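PDB 3A32: threonine--tRNA ligase catalytic subunit from Aeropyrum pernix, which probably attaches threonine to tRNA(Thr) in two steps, activating the amino acid with ATP and then transferring it to the tRNA acceptor end, with zinc as cofactor. Local coordinates for residues E146-I151 and R156-T161; N93-F98 and E104-P109. All blocks are in the same frame, centred on the assembly; numbering follows the deposited sequence.

Contact 1 (E146-I151 and R156-T161)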
ATOM      1  N   GLU A 146       2.438 -20.046 -14.556  1.00 12.89           N
ATOM      2  CA  GLU A 146       1.534 -21.200 -14.461  1.00 14.16           C
ATOM      3  C   GLU A 146       0.967 -21.515 -15.824  1.00 15.01           C
ATOM      4  O   GLU A 146       0.576 -20.586 -16.533  1.00 15.28           O
ATOM      5  CB  GLU A 146       0.369 -20.962 -13.500  1.00 13.79           C
ATOM      6  CG  GLU A 146       0.808 -20.593 -12.081  1.00 15.58           C
ATOM      7  CD  GLU A 146       1.239 -21.793 -11.268  1.00 17.99           C
ATOM      8  OE1 GLU A 146       1.053 -22.930 -11.722  1.00 21.92           O
ATOM      9  OE2 GLU A 146       1.760 -21.594 -10.164  1.00 18.78           O
ATOM     10  N   PRO A 147       0.888 -22.836 -16.176  1.00 16.09           N
ATOM     11  CA  PRO A 147       0.202 -23.276 -17.404  1.00 16.43           C
ATOM     12  C   PRO A 147      -1.288 -22.956 -17.279  1.00 16.94           C
ATOM     13  O   PRO A 147      -1.799 -22.904 -16.145  1.00 17.48           O
ATOM     14  CB  PRO A 147       0.419 -24.792 -17.426  1.00 15.79           C
ATOM     15  CG  PRO A 147       0.711 -25.178 -16.014  1.00 16.52           C
ATOM     16  CD  PRO A 147       1.380 -23.980 -15.372  1.00 15.51           C
ATOM     17  N   SER A 148      -1.948 -22.712 -18.414  1.00 16.93           N
ATOM     18  CA  SER A 148      -3.393 -22.404 -18.478  1.00 17.72           C
ATOM     19  C   SER A 148      -4.278 -23.402 -17.727  1.00 15.80           C
ATOM     20  O   SER A 148      -5.259 -23.013 -17.123  1.00 16.09           O
ATOM     21  CB  SER A 148      -3.854 -22.368 -19.937  1.00 17.64           C
ATOM     22  OG  SER A 148      -3.069 -21.431 -20.650  1.00 22.90           O
ATOM     23  N   GLY A 149      -3.945 -24.680 -17.817  1.00 15.22           N
ATOM     24  CA  GLY A 149      -4.731 -25.746 -17.211  1.00 14.43           C
ATOM     25  C   GLY A 149      -4.587 -25.788 -15.710  1.00 14.55           C
ATOM     26  O   GLY A 149      -5.332 -26.481 -15.052  1.00 15.31           O
ATOM     27  N   SER A 150      -3.630 -25.034 -15.160  1.00 13.86           N
ATOM     28  CA  SER A 150      -3.392 -25.002 -13.710  1.00 13.10           C
ATOM     29  C   SER A 150      -4.074 -23.836 -12.970  1.00 12.63           C
ATOM     30  O   SER A 150      -4.269 -23.897 -11.744  1.00 12.27           O
ATOM     31  CB  SER A 150      -1.905 -24.939 -13.455  1.00 12.78           C
ATOM     32  OG  SER A 150      -1.337 -26.156 -13.883  1.00 16.43           O
ATOM     33  N   ILE A 151      -4.414 -22.799 -13.725  1.00 10.88           N
ATOM     34  CA  ILE A 151      -5.088 -21.628 -13.196  1.00 11.95           C
ATOM     35  C   ILE A 151      -6.504 -21.909 -12.705  1.00 10.47           C
ATOM     36  O   ILE A 151      -7.317 -22.546 -13.405  1.00  8.90           O
ATOM     37  CB  ILE A 151      -5.114 -20.509 -14.274  1.00 12.29           C
ATOM     38  CG1 ILE A 151      -3.718 -19.930 -14.405  1.00 14.94           C
ATOM     39  CG2 ILE A 151      -6.101 -19.392 -13.905  1.00 14.75           C
ATOM     40  CD1 ILE A 151      -3.452 -19.612 -15.852  1.00 22.49           C
ATOM     41  N   ARG A 156      -4.896 -20.247  -7.672  1.00  7.65           N
ATOM     42  CA  ARG A 156      -3.677 -20.515  -8.427  1.00  7.35           C
ATOM     43  C   ARG A 156      -3.642 -19.534  -9.625  1.00  7.30           C
ATOM     44  O   ARG A 156      -4.446 -19.628 -10.559  1.00  6.88           O
ATOM     45  CB  ARG A 156      -3.692 -21.981  -8.849  1.00  7.83           C
ATOM     46  CG  ARG A 156      -2.670 -22.424  -9.874  1.00 10.59           C
ATOM     47  CD  ARG A 156      -1.275 -22.607  -9.344  1.00 16.03           C
ATOM     48  NE  ARG A 156      -1.214 -23.593  -8.269  1.00 22.29           N
ATOM     49  CZ  ARG A 156      -0.153 -23.779  -7.476  1.00 25.33           C
ATOM     50  NH1 ARG A 156       0.958 -23.074  -7.648  1.00 25.66           N
ATOM     51  NH2 ARG A 156      -0.206 -24.651  -6.481  1.00 24.11           N
ATOM     52  N   VAL A 157      -2.744 -18.558  -9.552  1.00  6.78           N
ATOM     53  CA  VAL A 157      -2.717 -17.448 -10.457  1.00  6.89           C
ATOM     54  C   VAL A 157      -1.246 -17.126 -10.824  1.00  8.47           C
ATOM     55  O   VAL A 157      -0.299 -17.633 -10.172  1.00  8.00           O
ATOM     56  CB  VAL A 157      -3.436 -16.195  -9.834  1.00  7.27           C
ATOM     57  CG1 VAL A 157      -4.972 -16.390  -9.694  1.00  6.57           C
ATOM     58  CG2 VAL A 157      -2.881 -15.847  -8.439  1.00  8.00           C
ATOM     59  N   ARG A 158      -1.072 -16.264 -11.846  1.00  8.32           N
ATOM     60  CA  ARG A 158       0.232 -15.850 -12.326  1.00  8.06           C
ATOM     61  C   ARG A 158       0.873 -14.666 -11.585  1.00  7.79           C
ATOM     62  O   ARG A 158       2.074 -14.472 -11.662  1.00  7.43           O
ATOM     63  CB  ARG A 158       0.109 -15.509 -13.818  1.00  8.70           C
ATOM     64  CG  ARG A 158      -0.015 -16.765 -14.693  1.00 11.02           C
ATOM     65  CD  ARG A 158      -0.397 -16.472 -16.142  1.00  7.36           C
ATOM     66  NE  ARG A 158      -0.482 -17.765 -16.806  1.00  7.67           N
ATOM     67  CZ  ARG A 158      -1.072 -17.994 -17.969  1.00  7.95           C
ATOM     68  NH1 ARG A 158      -1.668 -17.021 -18.673  1.00  8.68           N
ATOM     69  NH2 ARG A 158      -1.012 -19.203 -18.444  1.00  5.89           N
ATOM     70  N   GLY A 159       0.072 -13.840 -10.923  1.00  7.37           N
ATOM     71  CA  GLY A 159       0.592 -12.727 -10.115  1.00  6.02           C
ATOM     72  C   GLY A 159      -0.229 -12.649  -8.852  1.00  6.72           C
ATOM     73  O   GLY A 159      -1.461 -12.699  -8.912  1.00  6.16           O
ATOM     74  N   PHE A 160       0.442 -12.574  -7.703  1.00  5.75           N
ATOM     75  CA  PHE A 160      -0.259 -12.562  -6.442  1.00  6.23           C
ATOM     76  C   PHE A 160       0.552 -11.859  -5.347  1.00  5.91           C
ATOM     77  O   PHE A 160       1.677 -11.443  -5.566  1.00  5.90           O
ATOM     78  CB  PHE A 160      -0.697 -14.016  -5.993  1.00  6.49           C
ATOM     79  CG  PHE A 160       0.445 -15.003  -5.848  1.00  6.41           C
ATOM     80  CD1 PHE A 160       0.972 -15.302  -4.589  1.00  5.81           C
ATOM     81  CD2 PHE A 160       1.015 -15.612  -6.976  1.00  8.32           C
ATOM     82  CE1 PHE A 160       2.074 -16.188  -4.436  1.00  6.87           C
ATOM     83  CE2 PHE A 160       2.094 -16.524  -6.830  1.00  7.22           C
ATOM     84  CZ  PHE A 160       2.634 -16.798  -5.557  1.00  5.82           C
ATOM     85  N   THR A 161      -0.037 -11.776  -4.160  1.00  7.12           N
ATOM     86  CA  THR A 161       0.532 -11.047  -3.052  1.00  6.56           C
ATOM     87  C   THR A 161       0.744 -12.012  -1.881  1.00  6.86           C
ATOM     88  O   THR A 161      -0.075 -12.890  -1.666  1.00  7.16           O
ATOM     89  CB  THR A 161      -0.380  -9.829  -2.734  1.00  7.91           C
ATOM     90  OG1 THR A 161      -0.935  -9.306  -3.977  1.00  7.76           O
ATOM     91  CG2 THR A 161       0.427  -8.705  -2.010  1.00  4.04           C
TER
HETATM   92  O   HOH W   1       1.702 -19.257  -8.787  1.00 18.92           O
HETATM   93  O   HOH W   2      -2.515 -18.275 -21.692  1.00 32.83           O

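Contact 2 (N93-F98 and E104-P109)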
ATOM      1  N   ASN A  93      12.494 -21.905 -14.841  1.00 32.83           N
ATOM      2  CA  ASN A  93      11.352 -22.407 -15.608  1.00 32.23           C
ATOM      3  C   ASN A  93       9.975 -21.873 -15.167  1.00 30.26           C
ATOM      4  O   ASN A  93       9.041 -21.817 -15.972  1.00 29.91           O
ATOM      5  CB  ASN A  93      11.389 -23.942 -15.673  1.00 32.46           C
ATOM      6  CG  ASN A  93      12.492 -24.444 -16.593  1.00 34.60           C
ATOM      7  OD1 ASN A  93      13.387 -25.161 -16.148  1.00 36.65           O
ATOM      8  ND2 ASN A  93      12.463 -24.026 -17.868  1.00 32.89           N
ATOM      9  N   ASN A  94       9.894 -21.483 -13.896  1.00 27.95           N
ATOM     10  CA  ASN A  94       8.751 -20.794 -13.304  1.00 26.58           C
ATOM     11  C   ASN A  94       8.881 -19.271 -13.367  1.00 23.49           C
ATOM     12  O   ASN A  94       8.106 -18.548 -12.755  1.00 22.07           O
ATOM     13  CB  ASN A  94       8.610 -21.223 -11.836  1.00 27.82           C
ATOM     14  CG  ASN A  94       8.457 -22.754 -11.673  1.00 34.19           C
ATOM     15  OD1 ASN A  94       7.658 -23.403 -12.390  1.00 37.38           O
ATOM     16  ND2 ASN A  94       9.217 -23.338 -10.717  1.00 38.39           N
ATOM     17  N   MET A  95       9.879 -18.769 -14.077  1.00 20.73           N
ATOM     18  CA  MET A  95      10.090 -17.317 -14.060  1.00 18.97           C
ATOM     19  C   MET A  95       9.715 -16.655 -15.378  1.00 16.79           C
ATOM     20  O   MET A  95       9.890 -17.252 -16.435  1.00 16.25           O
ATOM     21  CB  MET A  95      11.538 -16.961 -13.664  1.00 18.86           C
ATOM     22  CG  MET A  95      11.953 -17.451 -12.272  1.00 18.35           C
ATOM     23  SD  MET A  95      13.731 -17.217 -11.883  1.00 20.92           S
ATOM     24  CE  MET A  95      13.839 -15.454 -11.974  1.00 10.37           C
ATOM     25  N   TYR A  96       9.189 -15.428 -15.308  1.00 14.10           N
ATOM     26  CA  TYR A  96       8.971 -14.627 -16.497  1.00 13.14           C
ATOM     27  C   TYR A  96      10.249 -13.813 -16.796  1.00 12.71           C
ATOM     28  O   TYR A  96      10.667 -12.957 -15.996  1.00 11.83           O
ATOM     29  CB  TYR A  96       7.743 -13.721 -16.322  1.00 11.83           C
ATOM     30  CG  TYR A  96       6.458 -14.494 -16.065  1.00 11.88           C
ATOM     31  CD1 TYR A  96       6.029 -15.502 -16.956  1.00  8.58           C
ATOM     32  CD2 TYR A  96       5.644 -14.186 -14.972  1.00  7.01           C
ATOM     33  CE1 TYR A  96       4.820 -16.190 -16.740  1.00  7.20           C
ATOM     34  CE2 TYR A  96       4.461 -14.843 -14.757  1.00  6.17           C
ATOM     35  CZ  TYR A  96       4.051 -15.852 -15.631  1.00  8.89           C
ATOM     36  OH  TYR A  96       2.861 -16.523 -15.395  1.00 10.93           O
ATOM     37  N   LEU A  97      10.883 -14.117 -17.922  1.00 12.31           N
ATOM     38  CA  LEU A  97      12.210 -13.543 -18.221  1.00 13.30           C
ATOM     39  C   LEU A  97      12.144 -12.595 -19.400  1.00 13.93           C
ATOM     40  O   LEU A  97      11.349 -12.797 -20.332  1.00 13.96           O
ATOM     41  CB  LEU A  97      13.243 -14.621 -18.492  1.00 12.54           C
ATOM     42  CG  LEU A  97      13.492 -15.551 -17.291  1.00 14.02           C
ATOM     43  CD1 LEU A  97      14.507 -16.632 -17.687  1.00 15.58           C
ATOM     44  CD2 LEU A  97      13.966 -14.769 -16.096  1.00 10.19           C
ATOM     45  N   PHE A  98      12.974 -11.568 -19.362  1.00 13.55           N
ATOM     46  CA  PHE A  98      13.001 -10.617 -20.462  1.00 13.89           C
ATOM     47  C   PHE A  98      14.389  -9.973 -20.539  1.00 14.76           C
ATOM     48  O   PHE A  98      15.221 -10.083 -19.623  1.00 14.26           O
ATOM     49  CB  PHE A  98      11.842  -9.582 -20.357  1.00 13.10           C
ATOM     50  CG  PHE A  98      11.879  -8.736 -19.096  1.00 11.40           C
ATOM     51  CD1 PHE A  98      12.535  -7.489 -19.086  1.00 12.57           C
ATOM     52  CD2 PHE A  98      11.252  -9.173 -17.923  1.00 10.97           C
ATOM     53  CE1 PHE A  98      12.596  -6.664 -17.910  1.00  9.32           C
ATOM     54  CE2 PHE A  98      11.302  -8.372 -16.716  1.00  8.28           C
ATOM     55  CZ  PHE A  98      11.969  -7.127 -16.718  1.00 11.48           C
ATOM     56  N   GLU A 104      19.723 -10.182 -19.125  1.00 17.57           N
ATOM     57  CA  GLU A 104      18.549 -10.932 -18.698  1.00 15.73           C
ATOM     58  C   GLU A 104      17.980 -10.442 -17.342  1.00 14.38           C
ATOM     59  O   GLU A 104      18.728 -10.311 -16.343  1.00 13.96           O
ATOM     60  CB  GLU A 104      18.943 -12.385 -18.549  1.00 15.64           C
ATOM     61  CG  GLU A 104      17.705 -13.268 -18.351  1.00 16.11           C
ATOM     62  CD  GLU A 104      18.089 -14.693 -18.206  1.00 17.52           C
ATOM     63  OE1 GLU A 104      18.921 -14.983 -17.331  1.00 18.34           O
ATOM     64  OE2 GLU A 104      17.592 -15.512 -18.984  1.00 19.88           O
ATOM     65  N   PHE A 105      16.671 -10.191 -17.332  1.00 12.63           N
ATOM     66  CA  PHE A 105      15.924  -9.711 -16.163  1.00 11.19           C
ATOM     67  C   PHE A 105      14.764 -10.632 -15.984  1.00 11.15           C
ATOM     68  O   PHE A 105      14.384 -11.325 -16.930  1.00 11.87           O
ATOM     69  CB  PHE A 105      15.385  -8.304 -16.404  1.00 10.93           C
ATOM     70  CG  PHE A 105      16.360  -7.200 -16.027  1.00  8.64           C
ATOM     71  CD1 PHE A 105      16.151  -6.448 -14.889  1.00  5.69           C
ATOM     72  CD2 PHE A 105      17.521  -6.962 -16.809  1.00  9.23           C
ATOM     73  CE1 PHE A 105      17.051  -5.393 -14.519  1.00  9.10           C
ATOM     74  CE2 PHE A 105      18.442  -5.954 -16.457  1.00  9.45           C
ATOM     75  CZ  PHE A 105      18.193  -5.141 -15.321  1.00 10.46           C
ATOM     76  N   ALA A 106      14.200 -10.624 -14.785  1.00 10.02           N
ATOM     77  CA  ALA A 106      13.049 -11.405 -14.438  1.00  9.01           C
ATOM     78  C   ALA A 106      12.057 -10.520 -13.682  1.00  9.32           C
ATOM     79  O   ALA A 106      12.454  -9.613 -12.942  1.00  8.33           O
ATOM     80  CB  ALA A 106      13.467 -12.566 -13.529  1.00  8.96           C
ATOM     81  N   VAL A 107      10.769 -10.818 -13.852  1.00  8.06           N
ATOM     82  CA  VAL A 107       9.753 -10.361 -12.951  1.00  6.67           C
ATOM     83  C   VAL A 107       9.941 -11.217 -11.697  1.00  8.22           C
ATOM     84  O   VAL A 107      10.048 -12.471 -11.770  1.00  9.34           O
ATOM     85  CB  VAL A 107       8.341 -10.524 -13.589  1.00  6.46           C
ATOM     86  CG1 VAL A 107       7.267  -9.927 -12.707  1.00  4.50           C
ATOM     87  CG2 VAL A 107       8.326  -9.831 -14.992  1.00  3.18           C
ATOM     88  N   LYS A 108      10.061 -10.538 -10.559  1.00  7.69           N
ATOM     89  CA  LYS A 108      10.330 -11.149  -9.266  1.00  7.18           C
ATOM     90  C   LYS A 108       9.324 -12.268  -8.970  1.00  7.92           C
ATOM     91  O   LYS A 108       8.097 -12.023  -8.971  1.00  6.46           O
ATOM     92  CB  LYS A 108      10.210 -10.049  -8.206  1.00  7.60           C
ATOM     93  CG  LYS A 108      10.436 -10.433  -6.786  1.00  8.27           C
ATOM     94  CD  LYS A 108      10.384  -9.215  -5.838  1.00  4.57           C
ATOM     95  CE  LYS A 108       8.981  -8.624  -5.705  1.00  2.00           C
ATOM     96  NZ  LYS A 108       9.040  -7.533  -4.673  1.00  2.00           N
ATOM     97  N   PRO A 109       9.826 -13.506  -8.752  1.00  8.67           N
ATOM     98  CA  PRO A 109       8.943 -14.588  -8.260  1.00  9.18           C
ATOM     99  C   PRO A 109       8.953 -14.743  -6.733  1.00 10.72           C
ATOM    100  O   PRO A 109       8.058 -15.386  -6.167  1.00 10.38           O
ATOM    101  CB  PRO A 109       9.538 -15.845  -8.936  1.00  8.87           C
ATOM    102  CG  PRO A 109      11.023 -15.547  -9.066  1.00  7.95           C
ATOM    103  CD  PRO A 109      11.196 -14.013  -9.020  1.00  7.63           C
TER
HETATM  104  O   HOH W   3       8.676 -14.450 -12.622  1.00  7.62           O

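Contact 1 (E146-I151 and R156-T161)
Arg158 holds the backbone carbonyl of Glu146 side-on, with two nitrogens converging on one oxygen. NH2 of Arg158 lies 2.8 Å from Glu146 O and NE of Arg158 lies 3.0 Å from the same atom; both bonds run in the guanidinium plane and in the carbonyl plane, so the pair fixes the rotation of the arginine head. The chain of Arg158 reaches there extended from CG to NE (chi2 169°, chi3 -179°).

The one salt bridge joins Glu146 OE2 to Arg156 NH1 at 3.0 Å. NH1 meets the oxygen from above the carboxylate plane, and the two flat groups are turned 56° apart, which excludes a coplanar two-pronged pairing. Glu146 OE2 also accepts from a water, 2.7 Å away, that donates a second bond to Val157 O.

Ile151 makes a van der Waals contact, its CD1 lying over one face of the Arg158 guanidinium, displaced toward the rim, 3.6 Å from Arg158 CZ. On the backbone side, Ile151 CA approaches Arg156 O at 3.4 Å as a CA-H...O contact.

This turn belongs to the connection between the antiparallel strands 134-143 and 159-170 of the class II catalytic domain. Ser148 OG hydrogen-bonds Glu101 of the second subunit, while Phe160 and Thr161 carry strand 159-170 on against strand 134-143 and helix 317-327.

Contact 2 (N93-F98 and E104-P109)
Phe98 and Phe105 form a hydrogen-bonded pair in an antiparallel beta hairpin, strands 96-100 and 103-107; the axes of 96-98 and 104-107 approach to 4.6 Å, their directions 147° apart. Phe98 N to Phe105 O measures 2.8 Å and Phe105 N to Phe98 O measures 2.7 Å, both bonds nearly straight at the hydrogen.

The face of Phe98, Phe105 and Val107 is packed around the Phe98 ring. With chi1 at 61°, CG of Phe98 sits between its own backbone N and carbonyl carbon, which folds the ring across the neighbouring strand. CB of Phe105 stands over one ring face, 3.8 Å from the centroid of Phe98, in a CH-pi contact, while Val107 CG2 meets the ring edge at CE2. Replacing Phe98 by an alanine would probably leave Phe105 CB and Val107 CG2 without their aromatic partner and open a gap facing Tyr96 of the second subunit, whose ring meets that of Phe98. Ile76 of strand 76-78 also packs against Phe98 and Phe105.

The tightest spot is on the other face, where Ala106 CB is 3.3 Å from Met95 CE and is pressed by Leu97 CD2 as well. Toward Glu104 this face turns polar: Leu97 CD1 merely passes Glu104 OE2, and the carboxylate is held by Thr79 and Arg92.

At the end of the hairpin toward Pro109, whose side chain is about 10 Å from the zinc ion, Val107 N bonds Tyr96 O, while a water bridges the other two backbone polar atoms of the same pair, accepting from Tyr96 N at 2.9 Å and donating to Val107 O at 2.6 Å.

Overall arrangement
From the N terminus the chain first forms contact 2, where residues 93-98 and 104-109 close the hairpin of strands 96-100 and 103-107. It then passes through helix 112-126 and strand 134-143 before contact 1 closes the connection into strand 159-170. The two closures follow in series, neither nested nor crossed. Their centres lie 15 Å apart, yet they touch: Tyr96 OH packs 3.0 Å from Arg158 CG and 3.6 Å from Glu146 N. Together they tie the three-stranded antiparallel sheet to one end of two strands of the large catalytic sheet, and both reach the second subunit of the homodimer.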